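Local coordinates for protein O-succinylhomoserine sulfhydrylase (Mycobacterium tuberculosis, PDB 3NDN) that probably catalyses the formation of L-homocysteine from O-succinyl-L-homoserine and hydrogen sulfide, using pyridoxal 5'-phosphate as cofactor, at residues S76-P81 against L254-G259; P97-T102 against A239-R244; A107-S112 against V220-G225; L113-G118 against G249-L254. All blocks are in the same frame, centred on the assembly; numbering follows the deposited sequence.

Contact 1. Residues S76-P81 against L254-G259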
loop_
_atom_site.group_PDB
_atom_site.type_symbol
_atom_site.label_atom_id
_atom_site.label_comp_id
_atom_site.label_asym_id
_atom_site.label_seq_id
_atom_site.Cartn_x
_atom_site.Cartn_y
_atom_site.Cartn_z
ATOM N N SER A 76 14.220 -9.207 7.858
ATOM C CA SER A 76 13.854 -8.824 6.489
ATOM C C SER A 76 14.922 -8.139 5.639
ATOM O O SER A 76 14.796 -8.131 4.402
ATOM C CB SER A 76 12.545 -8.021 6.476
ATOM O OG SER A 76 11.437 -8.870 6.740
ATOM N N ARG A 77 15.972 -7.578 6.261
ATOM C CA ARG A 77 17.082 -7.031 5.476
ATOM C C ARG A 77 17.674 -8.081 4.535
ATOM O O ARG A 77 18.126 -7.737 3.437
ATOM C CB ARG A 77 18.205 -6.414 6.346
ATOM C CG ARG A 77 19.009 -5.310 5.623
ATOM C CD ARG A 77 20.328 -4.897 6.337
ATOM N NE ARG A 77 20.159 -4.659 7.777
ATOM C CZ ARG A 77 20.573 -5.493 8.729
ATOM N NH1 ARG A 77 20.366 -5.190 10.011
ATOM N NH2 ARG A 77 21.203 -6.621 8.406
ATOM N N TYR A 78 17.670 -9.348 4.931
ATOM C CA TYR A 78 18.196 -10.377 4.023
ATOM C C TYR A 78 17.316 -11.587 3.706
ATOM O O TYR A 78 17.750 -12.476 2.982
ATOM C CB TYR A 78 19.575 -10.848 4.455
ATOM C CG TYR A 78 19.654 -11.262 5.901
ATOM C CD1 TYR A 78 20.030 -10.340 6.884
ATOM C CD2 TYR A 78 19.393 -12.571 6.290
ATOM C CE1 TYR A 78 20.127 -10.710 8.205
ATOM C CE2 TYR A 78 19.492 -12.952 7.632
ATOM C CZ TYR A 78 19.860 -12.012 8.576
ATOM O OH TYR A 78 19.956 -12.354 9.911
ATOM N N GLY A 79 16.096 -11.614 4.221
ATOM C CA GLY A 79 15.109 -12.628 3.797
ATOM C C GLY A 79 13.710 -12.293 4.291
ATOM O O GLY A 79 13.535 -11.970 5.465
ATOM N N ASN A 80 12.723 -12.394 3.399
ATOM C CA ASN A 80 11.298 -12.096 3.686
ATOM C C ASN A 80 10.396 -12.984 2.780
ATOM O O ASN A 80 10.724 -13.194 1.605
ATOM C CB ASN A 80 11.038 -10.589 3.471
ATOM C CG ASN A 80 9.540 -10.216 3.495
ATOM O OD1 ASN A 80 8.823 -10.444 2.522
ATOM N ND2 ASN A 80 9.082 -9.607 4.608
ATOM N N PRO A 81 9.264 -13.501 3.301
ATOM C CA PRO A 81 8.467 -14.417 2.443
ATOM C C PRO A 81 7.898 -13.833 1.123
ATOM O O PRO A 81 7.861 -14.550 0.112
ATOM C CB PRO A 81 7.353 -14.906 3.368
ATOM C CG PRO A 81 7.427 -14.058 4.608
ATOM C CD PRO A 81 8.828 -13.556 4.711
ATOM N N LEU A 254 27.571 -9.159 1.146
ATOM C CA LEU A 254 27.339 -7.742 0.893
ATOM C C LEU A 254 25.880 -7.307 1.157
ATOM O O LEU A 254 25.637 -6.211 1.669
ATOM C CB LEU A 254 27.795 -7.342 -0.527
ATOM C CG LEU A 254 29.308 -7.232 -0.780
ATOM C CD1 LEU A 254 29.616 -6.937 -2.274
ATOM C CD2 LEU A 254 29.929 -6.141 0.108
ATOM N N MET A 255 24.912 -8.160 0.811
ATOM C CA MET A 255 23.491 -7.813 1.009
ATOM C C MET A 255 23.088 -7.700 2.490
ATOM O O MET A 255 22.418 -6.737 2.878
ATOM C CB MET A 255 22.549 -8.773 0.247
ATOM C CG MET A 255 22.603 -8.667 -1.277
ATOM S SD MET A 255 22.231 -7.058 -2.030
ATOM C CE MET A 255 20.511 -6.800 -1.485
ATOM N N ARG A 256 23.500 -8.669 3.305
ATOM C CA ARG A 256 23.215 -8.651 4.740
ATOM C C ARG A 256 23.820 -7.418 5.433
ATOM O O ARG A 256 23.144 -6.719 6.204
ATOM C CB ARG A 256 23.738 -9.928 5.413
ATOM C CG ARG A 256 23.046 -11.224 4.999
ATOM C CD ARG A 256 23.361 -12.352 5.978
ATOM N NE ARG A 256 22.656 -13.596 5.664
ATOM C CZ ARG A 256 22.506 -14.598 6.527
ATOM N NH1 ARG A 256 22.999 -14.495 7.753
ATOM N NH2 ARG A 256 21.847 -15.692 6.177
ATOM N N HIS A 257 25.091 -7.143 5.148
ATOM C CA HIS A 257 25.847 -6.144 5.910
ATOM C C HIS A 257 25.930 -4.704 5.376
ATOM O O HIS A 257 26.137 -3.775 6.171
ATOM C CB HIS A 257 27.231 -6.718 6.251
ATOM C CG HIS A 257 27.167 -8.057 6.932
ATOM N ND1 HIS A 257 26.506 -8.255 8.127
ATOM C CD2 HIS A 257 27.655 -9.267 6.571
ATOM C CE1 HIS A 257 26.611 -9.523 8.486
ATOM N NE2 HIS A 257 27.302 -10.160 7.557
ATOM N N THR A 258 25.798 -4.509 4.059
ATOM C CA THR A 258 25.630 -3.155 3.486
ATOM C C THR A 258 24.157 -2.760 3.253
ATOM O O THR A 258 23.866 -1.588 3.044
ATOM C CB THR A 258 26.431 -2.903 2.163
ATOM O OG1 THR A 258 25.851 -3.630 1.073
ATOM C CG2 THR A 258 27.926 -3.262 2.308
ATOM N N GLY A 259 23.255 -3.742 3.211
ATOM C CA GLY A 259 21.781 -3.484 3.209
ATOM C C GLY A 259 21.049 -2.656 2.150
ATOM O O GLY A 259 20.146 -1.883 2.497
HETATM O O HOH W 1 19.991 -5.838 1.952
#

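Contact 2. Residues P97-T102 against A239-R244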
loop_
_atom_site.group_PDB
_atom_site.type_symbol
_atom_site.label_atom_id
_atom_site.label_comp_id
_atom_site.label_asym_id
_atom_site.label_seq_id
_atom_site.Cartn_x
_atom_site.Cartn_y
_atom_site.Cartn_z
ATOM N N PRO A 97 20.325 -20.698 -11.747
ATOM C CA PRO A 97 20.440 -21.543 -10.545
ATOM C C PRO A 97 19.949 -20.883 -9.236
ATOM O O PRO A 97 19.461 -21.588 -8.344
ATOM C CB PRO A 97 21.953 -21.866 -10.480
ATOM C CG PRO A 97 22.474 -21.597 -11.897
ATOM C CD PRO A 97 21.654 -20.426 -12.343
ATOM N N ALA A 98 20.085 -19.554 -9.118
ATOM C CA ALA A 98 19.709 -18.822 -7.889
ATOM C C ALA A 98 19.532 -17.307 -8.128
ATOM O O ALA A 98 19.935 -16.797 -9.191
ATOM C CB ALA A 98 20.716 -19.097 -6.755
ATOM N N ALA A 99 18.910 -16.613 -7.162
ATOM C CA ALA A 99 18.544 -15.177 -7.270
ATOM C C ALA A 99 18.551 -14.419 -5.926
ATOM O O ALA A 99 18.297 -15.013 -4.861
ATOM C CB ALA A 99 17.165 -15.035 -7.916
ATOM N N PHE A 100 18.826 -13.114 -5.985
ATOM C CA PHE A 100 18.784 -12.209 -4.822
ATOM C C PHE A 100 18.227 -10.841 -5.240
ATOM O O PHE A 100 18.736 -10.237 -6.190
ATOM C CB PHE A 100 20.191 -12.026 -4.207
ATOM C CG PHE A 100 20.174 -11.880 -2.690
ATOM C CD1 PHE A 100 20.768 -12.839 -1.878
ATOM C CD2 PHE A 100 19.522 -10.804 -2.087
ATOM C CE1 PHE A 100 20.735 -12.734 -0.474
ATOM C CE2 PHE A 100 19.484 -10.680 -0.682
ATOM C CZ PHE A 100 20.092 -11.649 0.122
ATOM N N ALA A 101 17.179 -10.366 -4.554
ATOM C CA ALA A 101 16.518 -9.089 -4.870
ATOM C C ALA A 101 17.251 -7.895 -4.242
ATOM O O ALA A 101 17.822 -8.035 -3.157
ATOM C CB ALA A 101 15.037 -9.112 -4.378
ATOM N N THR A 102 17.193 -6.729 -4.903
ATOM C CA THR A 102 17.870 -5.481 -4.429
ATOM C C THR A 102 16.938 -4.240 -4.473
ATOM O O THR A 102 15.837 -4.318 -5.024
ATOM C CB THR A 102 19.122 -5.167 -5.269
ATOM O OG1 THR A 102 18.724 -4.781 -6.589
ATOM C CG2 THR A 102 20.103 -6.362 -5.366
ATOM N N ALA A 239 17.548 -7.077 -9.358
ATOM C CA ALA A 239 17.898 -8.437 -8.973
ATOM C C ALA A 239 19.240 -8.883 -9.541
ATOM O O ALA A 239 19.654 -8.429 -10.615
ATOM C CB ALA A 239 16.798 -9.431 -9.410
ATOM N N ILE A 240 19.879 -9.804 -8.820
ATOM C CA ILE A 240 21.111 -10.480 -9.281
ATOM C C ILE A 240 20.848 -11.985 -9.453
ATOM O O ILE A 240 20.434 -12.657 -8.503
ATOM C CB ILE A 240 22.270 -10.279 -8.282
ATOM C CG1 ILE A 240 22.473 -8.785 -7.964
ATOM C CG2 ILE A 240 23.580 -10.917 -8.821
ATOM C CD1 ILE A 240 23.213 -8.509 -6.643
ATOM N N LEU A 241 21.122 -12.523 -10.646
ATOM C CA LEU A 241 20.990 -13.979 -10.880
ATOM C C LEU A 241 22.336 -14.651 -11.266
ATOM O O LEU A 241 23.083 -14.106 -12.085
ATOM C CB LEU A 241 19.898 -14.278 -11.920
ATOM C CG LEU A 241 18.478 -13.718 -11.658
ATOM C CD1 LEU A 241 18.290 -12.374 -12.373
ATOM C CD2 LEU A 241 17.412 -14.706 -12.120
ATOM N N GLY A 242 22.623 -15.816 -10.666
ATOM C CA GLY A 242 23.892 -16.569 -10.893
ATOM C C GLY A 242 23.970 -17.926 -10.168
ATOM O O GLY A 242 22.941 -18.478 -9.764
ATOM N N ASP A 243 25.182 -18.479 -10.043
ATOM C CA ASP A 243 25.397 -19.803 -9.421
ATOM C C ASP A 243 25.094 -19.755 -7.917
ATOM O O ASP A 243 25.277 -18.713 -7.284
ATOM C CB ASP A 243 26.850 -20.272 -9.614
ATOM C CG ASP A 243 27.202 -20.576 -11.069
ATOM O OD1 ASP A 243 26.336 -21.019 -11.847
ATOM O OD2 ASP A 243 28.386 -20.398 -11.435
ATOM N N ARG A 244 24.652 -20.879 -7.356
ATOM C CA ARG A 244 24.354 -20.975 -5.912
ATOM C C ARG A 244 25.495 -20.500 -4.993
ATOM O O ARG A 244 25.245 -19.757 -4.038
ATOM C CB ARG A 244 23.893 -22.387 -5.513
ATOM C CG ARG A 244 23.427 -22.495 -4.029
ATOM C CD ARG A 244 23.427 -23.935 -3.482
ATOM N NE ARG A 244 24.504 -24.756 -4.051
ATOM C CZ ARG A 244 25.769 -24.784 -3.620
ATOM N NH1 ARG A 244 26.165 -24.043 -2.585
ATOM N NH2 ARG A 244 26.648 -25.559 -4.242
#

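Contact 3. Residues A107-S112 against V220-G225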
loop_
_atom_site.group_PDB
_atom_site.type_symbol
_atom_site.label_atom_id
_atom_site.label_comp_id
_atom_site.label_asym_id
_atom_site.label_seq_id
_atom_site.Cartn_x
_atom_site.Cartn_y
_atom_site.Cartn_z
ATOM N N ALA A 107 21.834 -0.820 -7.625
ATOM C CA ALA A 107 22.208 -1.665 -6.484
ATOM C C ALA A 107 22.604 -3.077 -6.933
ATOM O O ALA A 107 23.582 -3.623 -6.413
ATOM C CB ALA A 107 21.106 -1.710 -5.454
ATOM N N ALA A 108 21.873 -3.653 -7.907
ATOM C CA ALA A 108 22.256 -4.949 -8.490
ATOM C C ALA A 108 23.614 -4.886 -9.214
ATOM O O ALA A 108 24.440 -5.768 -9.030
ATOM C CB ALA A 108 21.157 -5.503 -9.439
ATOM N N VAL A 109 23.820 -3.851 -10.037
ATOM C CA VAL A 109 25.080 -3.658 -10.753
ATOM C C VAL A 109 26.288 -3.508 -9.811
ATOM O O VAL A 109 27.297 -4.218 -9.971
ATOM C CB VAL A 109 25.012 -2.434 -11.730
ATOM C CG1 VAL A 109 26.377 -2.174 -12.374
ATOM C CG2 VAL A 109 23.945 -2.653 -12.785
ATOM N N PHE A 110 26.184 -2.604 -8.825
ATOM C CA PHE A 110 27.299 -2.353 -7.902
ATOM C C PHE A 110 27.602 -3.579 -7.022
ATOM O O PHE A 110 28.767 -3.987 -6.889
ATOM C CB PHE A 110 27.091 -1.082 -7.031
ATOM C CG PHE A 110 28.131 -0.933 -5.957
ATOM C CD1 PHE A 110 29.418 -0.470 -6.270
ATOM C CD2 PHE A 110 27.862 -1.346 -4.649
ATOM C CE1 PHE A 110 30.408 -0.379 -5.294
ATOM C CE2 PHE A 110 28.834 -1.258 -3.658
ATOM C CZ PHE A 110 30.119 -0.778 -3.973
ATOM N N THR A 111 26.562 -4.175 -6.439
ATOM C CA THR A 111 26.751 -5.327 -5.550
ATOM C C THR A 111 27.270 -6.573 -6.299
ATOM O O THR A 111 28.114 -7.301 -5.768
ATOM C CB THR A 111 25.481 -5.621 -4.697
ATOM O OG1 THR A 111 25.176 -4.468 -3.896
ATOM C CG2 THR A 111 25.675 -6.817 -3.779
ATOM N N SER A 112 26.818 -6.782 -7.535
ATOM C CA SER A 112 27.252 -7.964 -8.309
ATOM C C SER A 112 28.753 -7.861 -8.645
ATOM O O SER A 112 29.505 -8.839 -8.473
ATOM C CB SER A 112 26.413 -8.169 -9.568
ATOM O OG SER A 112 26.609 -7.132 -10.525
ATOM N N VAL A 220 26.503 -14.498 -14.804
ATOM C CA VAL A 220 25.676 -13.605 -13.962
ATOM C C VAL A 220 24.829 -12.693 -14.846
ATOM O O VAL A 220 25.331 -12.146 -15.841
ATOM C CB VAL A 220 26.572 -12.694 -13.039
ATOM C CG1 VAL A 220 25.711 -11.786 -12.141
ATOM C CG2 VAL A 220 27.523 -13.537 -12.173
ATOM N N VAL A 221 23.545 -12.525 -14.496
ATOM C CA VAL A 221 22.687 -11.571 -15.200
ATOM C C VAL A 221 22.089 -10.603 -14.162
ATOM O O VAL A 221 21.693 -11.032 -13.060
ATOM C CB VAL A 221 21.560 -12.283 -16.035
ATOM C CG1 VAL A 221 20.628 -11.271 -16.664
ATOM C CG2 VAL A 221 22.179 -13.169 -17.124
ATOM N N VAL A 222 22.071 -9.309 -14.495
ATOM C CA VAL A 222 21.453 -8.294 -13.611
ATOM C C VAL A 222 20.281 -7.570 -14.287
ATOM O O VAL A 222 20.317 -7.299 -15.506
ATOM C CB VAL A 222 22.477 -7.226 -13.055
ATOM C CG1 VAL A 222 23.509 -7.863 -12.149
ATOM C CG2 VAL A 222 23.143 -6.457 -14.189
ATOM N N TYR A 223 19.256 -7.262 -13.485
ATOM C CA TYR A 223 18.035 -6.584 -13.943
ATOM C C TYR A 223 17.683 -5.393 -13.065
ATOM O O TYR A 223 17.834 -5.459 -11.851
ATOM C CB TYR A 223 16.826 -7.538 -13.938
ATOM C CG TYR A 223 16.843 -8.527 -15.067
ATOM C CD1 TYR A 223 16.728 -8.092 -16.393
ATOM C CD2 TYR A 223 16.979 -9.888 -14.828
ATOM C CE1 TYR A 223 16.746 -8.986 -17.446
ATOM C CE2 TYR A 223 17.011 -10.805 -15.883
ATOM C CZ TYR A 223 16.900 -10.333 -17.194
ATOM O OH TYR A 223 16.921 -11.193 -18.272
ATOM N N SER A 224 17.223 -4.312 -13.696
ATOM C CA SER A 224 16.396 -3.289 -13.033
ATOM C C SER A 224 14.917 -3.737 -13.113
ATOM O O SER A 224 14.414 -3.969 -14.203
ATOM C CB SER A 224 16.568 -1.930 -13.737
ATOM O OG SER A 224 15.601 -0.966 -13.314
ATOM N N GLY A 225 14.239 -3.883 -11.975
ATOM C CA GLY A 225 12.772 -4.096 -11.962
ATOM C C GLY A 225 11.940 -2.851 -12.272
ATOM O O GLY A 225 10.727 -2.939 -12.535
#

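Contact 4. Residues L113-G118 against G249-L254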
loop_
_atom_site.group_PDB
_atom_site.type_symbol
_atom_site.label_atom_id
_atom_site.label_comp_id
_atom_site.label_asym_id
_atom_site.label_seq_id
_atom_site.Cartn_x
_atom_site.Cartn_y
_atom_site.Cartn_z
ATOM N N LEU A 113 29.163 -6.675 -9.103
ATOM C CA LEU A 113 30.565 -6.384 -9.408
ATOM C C LEU A 113 31.450 -6.334 -8.164
ATOM O O LEU A 113 32.580 -6.854 -8.183
ATOM C CB LEU A 113 30.696 -5.086 -10.213
ATOM C CG LEU A 113 30.147 -5.112 -11.636
ATOM C CD1 LEU A 113 30.133 -3.705 -12.235
ATOM C CD2 LEU A 113 30.948 -6.075 -12.538
ATOM N N GLY A 114 30.945 -5.722 -7.089
ATOM C CA GLY A 114 31.664 -5.659 -5.817
ATOM C C GLY A 114 31.890 -7.039 -5.214
ATOM O O GLY A 114 32.894 -7.279 -4.540
ATOM N N ALA A 115 30.959 -7.955 -5.472
ATOM C CA ALA A 115 31.074 -9.341 -5.033
ATOM C C ALA A 115 32.258 -10.076 -5.682
ATOM O O ALA A 115 32.760 -11.049 -5.121
ATOM C CB ALA A 115 29.782 -10.085 -5.370
ATOM N N LEU A 116 32.646 -9.638 -6.879
ATOM C CA LEU A 116 33.723 -10.275 -7.658
ATOM C C LEU A 116 35.062 -9.533 -7.531
ATOM O O LEU A 116 36.127 -10.084 -7.885
ATOM C CB LEU A 116 33.327 -10.357 -9.143
ATOM C CG LEU A 116 32.123 -11.231 -9.561
ATOM C CD1 LEU A 116 31.705 -10.926 -11.001
ATOM C CD2 LEU A 116 32.441 -12.721 -9.405
ATOM N N LEU A 117 35.012 -8.294 -7.042
ATOM C CA LEU A 117 36.148 -7.363 -7.168
ATOM C C LEU A 117 36.569 -6.625 -5.882
ATOM O O LEU A 117 35.925 -5.652 -5.463
ATOM C CB LEU A 117 35.880 -6.340 -8.284
ATOM C CG LEU A 117 35.616 -6.801 -9.720
ATOM C CD1 LEU A 117 34.962 -5.681 -10.499
ATOM C CD2 LEU A 117 36.921 -7.267 -10.421
ATOM N N GLY A 118 37.666 -7.084 -5.281
ATOM C CA GLY A 118 38.316 -6.364 -4.171
ATOM C C GLY A 118 39.532 -5.561 -4.636
ATOM O O GLY A 118 39.843 -5.515 -5.837
ATOM N N GLY A 249 27.177 -16.831 -1.211
ATOM C CA GLY A 249 28.513 -16.548 -0.664
ATOM C C GLY A 249 28.841 -15.063 -0.603
ATOM O O GLY A 249 28.383 -14.377 0.306
ATOM N N PRO A 250 29.630 -14.558 -1.577
ATOM C CA PRO A 250 30.030 -13.140 -1.593
ATOM C C PRO A 250 28.872 -12.145 -1.804
ATOM O O PRO A 250 28.897 -11.053 -1.219
ATOM C CB PRO A 250 31.055 -13.065 -2.731
ATOM C CG PRO A 250 30.737 -14.240 -3.602
ATOM C CD PRO A 250 30.239 -15.314 -2.685
ATOM N N VAL A 251 27.869 -12.514 -2.611
ATOM C CA VAL A 251 26.668 -11.665 -2.754
ATOM C C VAL A 251 25.881 -11.540 -1.436
ATOM O O VAL A 251 25.607 -10.423 -0.986
ATOM C CB VAL A 251 25.732 -12.106 -3.919
ATOM C CG1 VAL A 251 24.429 -11.265 -3.939
ATOM C CG2 VAL A 251 26.442 -11.975 -5.251
ATOM N N GLN A 252 25.540 -12.673 -0.817
ATOM C CA GLN A 252 24.818 -12.662 0.462
ATOM C C GLN A 252 25.537 -11.815 1.518
ATOM O O GLN A 252 24.899 -11.056 2.244
ATOM C CB GLN A 252 24.582 -14.084 0.987
ATOM C CG GLN A 252 23.684 -14.169 2.234
ATOM C CD GLN A 252 23.631 -15.584 2.825
ATOM O OE1 GLN A 252 23.013 -16.490 2.256
ATOM N NE2 GLN A 252 24.290 -15.776 3.967
ATOM N N LYS A 253 26.857 -11.931 1.594
ATOM C CA LYS A 253 27.626 -11.150 2.569
ATOM C C LYS A 253 27.441 -9.645 2.383
ATOM O O LYS A 253 27.186 -8.923 3.357
ATOM C CB LYS A 253 29.107 -11.531 2.525
ATOM C CG LYS A 253 29.940 -10.911 3.632
ATOM C CD LYS A 253 31.385 -11.350 3.536
ATOM C CE LYS A 253 32.196 -10.818 4.714
ATOM N NZ LYS A 253 33.665 -10.981 4.464
ATOM N N LEU A 254 27.571 -9.159 1.146
ATOM C CA LEU A 254 27.339 -7.742 0.893
ATOM C C LEU A 254 25.880 -7.307 1.157
ATOM O O LEU A 254 25.637 -6.211 1.669
ATOM C CB LEU A 254 27.795 -7.342 -0.527
ATOM C CG LEU A 254 29.308 -7.232 -0.780
ATOM C CD1 LEU A 254 29.616 -6.937 -2.274
ATOM C CD2 LEU A 254 29.929 -6.141 0.108
#

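Contact 1. Residues S76-P81 against L254-G259
R77 and Y78 meet the last turn of helix 244-258, fastening a cofactor-reaching loop of the fold-type I PLP enzymes to the end of that helix. The direct polar link is one bond: R77 NH2 donates to R256 O at 2.9 Å. At the hydrogen the angle is 132°, and the acceptor is tilted from the guanidinium plane, so the bond is short but bent. The side chain leaves the backbone extended and then turns at its third torsion (chi3 -47°), which swings the guanidinium round to the helix end. R77 NE meanwhile hydrogen-bonds the pyridoxal-phosphate lysine of the second subunit. The bond to R256 O would therefore be expected to restrain the rotation of a guanidinium that also reaches the cofactor of the second subunit.

Apolar contact accompanies this bond. R77 CD packs on G259 CA at 3.7 Å, where the chain has just left the helix with positive phi and carries no side chain.

The stacking contact involves R256, modelled in two positions, so what follows holds for one of them. Its guanidinium lies over one face of the Y78 ring with the planes 15° apart. R256 CZ is 4.1 Å from the centroid of the Y78 ring and off-centre, giving a displaced cation-pi pair. R256 CD adds a CH-pi contact, 3.9 Å from the same centroid and nearly above it.

A water completes the junction by donating two hydrogen bonds, to R77 O at 3.0 Å and to M255 O at 2.7 Å.

Contact 2. Residues P97-T102 against A239-R244
I240 and F100 pair backbone to backbone as an antiparallel hydrogen-bonded pair, and this pair sets the register of strands 98-102 and 238-242. I240 N donates to F100 O at 2.9 Å with a nearly straight 171° at the hydrogen. The return bond, F100 N to I240 O, measures 3.0 Å, and both donors lie in the carbonyl planes. The side chain of I240 extends the contact. CG1 stands anti to the carbonyl carbon (chi1 -53°), and beyond it I240 CD1 meets T102 CG2 at 4.0 Å, the two side chains crossing at about a right angle. T102 OG1 is engaged elsewhere, by S104 O.

A98 takes part through its carbonyl and its methyl. G242 N reaches A98 O at 3.2 Å, from above the carbonyl plane. The same oxygen receives a CA-H...O contact from L241 CA at 3.5 Å. On the side-chain side, A98 CB packs near R244 CA at 4.2 Å.

At this end the P97 ring packs against the G242 carbonyl and the D243 carboxylate, a van der Waals contact of ring carbons with oxygens in which P97 CD lies 3.5 Å from G242 O.

Helices 105-114 and 244-258 pack against the I240 side of the sheet, while helix 81-94 packs on the A101 and A239 side. Strand 98-102 is an outermost strand within this chain: this is the antiparallel margin of the seven-stranded central sheet of the fold-type I PLP enzymes.

Contact 3. Residues A107-S112 against V220-G225
S112 OG lies 3.0 Å from A108 O and equally 3.0 Å from V109 O, two carbonyls of the preceding helical turn, while V222 CG1 of the facing strand packs against it at 3.6 Å. The hydroxyl can approach both oxygens because chi1 of 67° sets it between the backbone N and the carbonyl carbon. Thus a buried polar group is accommodated inside its own helix and presents no hydrogen bond to the strand; none crosses between the two segments.

The contact is carried by V222, whose two methyls touch different residues of the helix. Its chi1 of -65° puts CG1 anti to the carbonyl carbon and leaves CG2 between N and the carbonyl carbon. V222 CG1 rests against S112 and also comes within 3.9 Å of A108 O. V222 CG2 meets V109 CG2 at 4.1 Å, the two valines crossing at about a right angle. Between these touches A108 brings its short side chain close to the strand, with CB 4.2 Å from V222 CB. So small a residue is consistent with the close approach of the axes, which come to 7.9 Å and run at 152°, roughly antiparallel.

Y223 directs its side chain from the other side of the strand, and its OH bonds E94 and N203. One residue on, S224 OG binds the cofactor phosphate oxygen OP2 of the modified lysine at position 227. Helix packed on sheet just before a phosphate-binding strand end is the alpha/beta/alpha architecture of the large domain in fold-type I PLP enzymes.

Contact 4. Residues L113-G118 against G249-L254
A115 sets its methyl against three residues of helix 244-258, P250, V251 and L254, and apolar packing of this kind carries the side-chain part of the interface. The tightest side-chain touch is A115 CB to V251 CG2 at 3.8 Å. A chi1 of 175° places V251 CG1 anti to N and so turns CG2, anti to the carbonyl carbon, to meet A115. The methyl of A115 also lies, at CB, 4.2 Å from P250 CB and 4.4 Å from L254 CD1.

Side chains also pack on backbone. L254 CD1 lies over the peptide joining G114 to A115, 3.6 Å from A115 N and 3.7 Å from G114 C. At the other end P250 CB is 3.6 Å from A115 O. No hydrogen bond joins the segments.

Polar links instead lead outward to the second subunit. G114 O accepts from R143 of that subunit, and K253 forms a salt bridge with its E139. Helix 244-258 is irregular here, with a wider pi-type turn at 249-251. The end of helix 105-114 and the loop after it pack on helix 244-258, both helices covering the same face of the central sheet. With the second subunit packed on it, this is the outer helical layer of the alpha/beta/alpha large domain of fold-type I PLP enzymes.

Overall arrangement
The four contacts lie close together in the large, PLP-binding domain, with centres 9 to 15 Å apart; contacts 1, 2 and 4 fall on the same side of the chain's centre. Contacts 2 and 3 are nearest: strands 238-242 and 220-224 are neighbours in the seven-stranded sheet, joined by probable backbone bonds. Contacts 3 and 4 share helix 105-114, and contacts 1 and 4 share helix 244-258 and L254. M255 ties contact 1 to the edge strand of contact 2. Along the chain, contact 1 encloses the others, contact 3 is nested within contact 2, and contact 4 crosses both. Contacts 1, 3 and 4 also touch the second subunit, so helices and cofactor-reaching loop meet a subunit boundary, whereas contact 2 lies within the subunit.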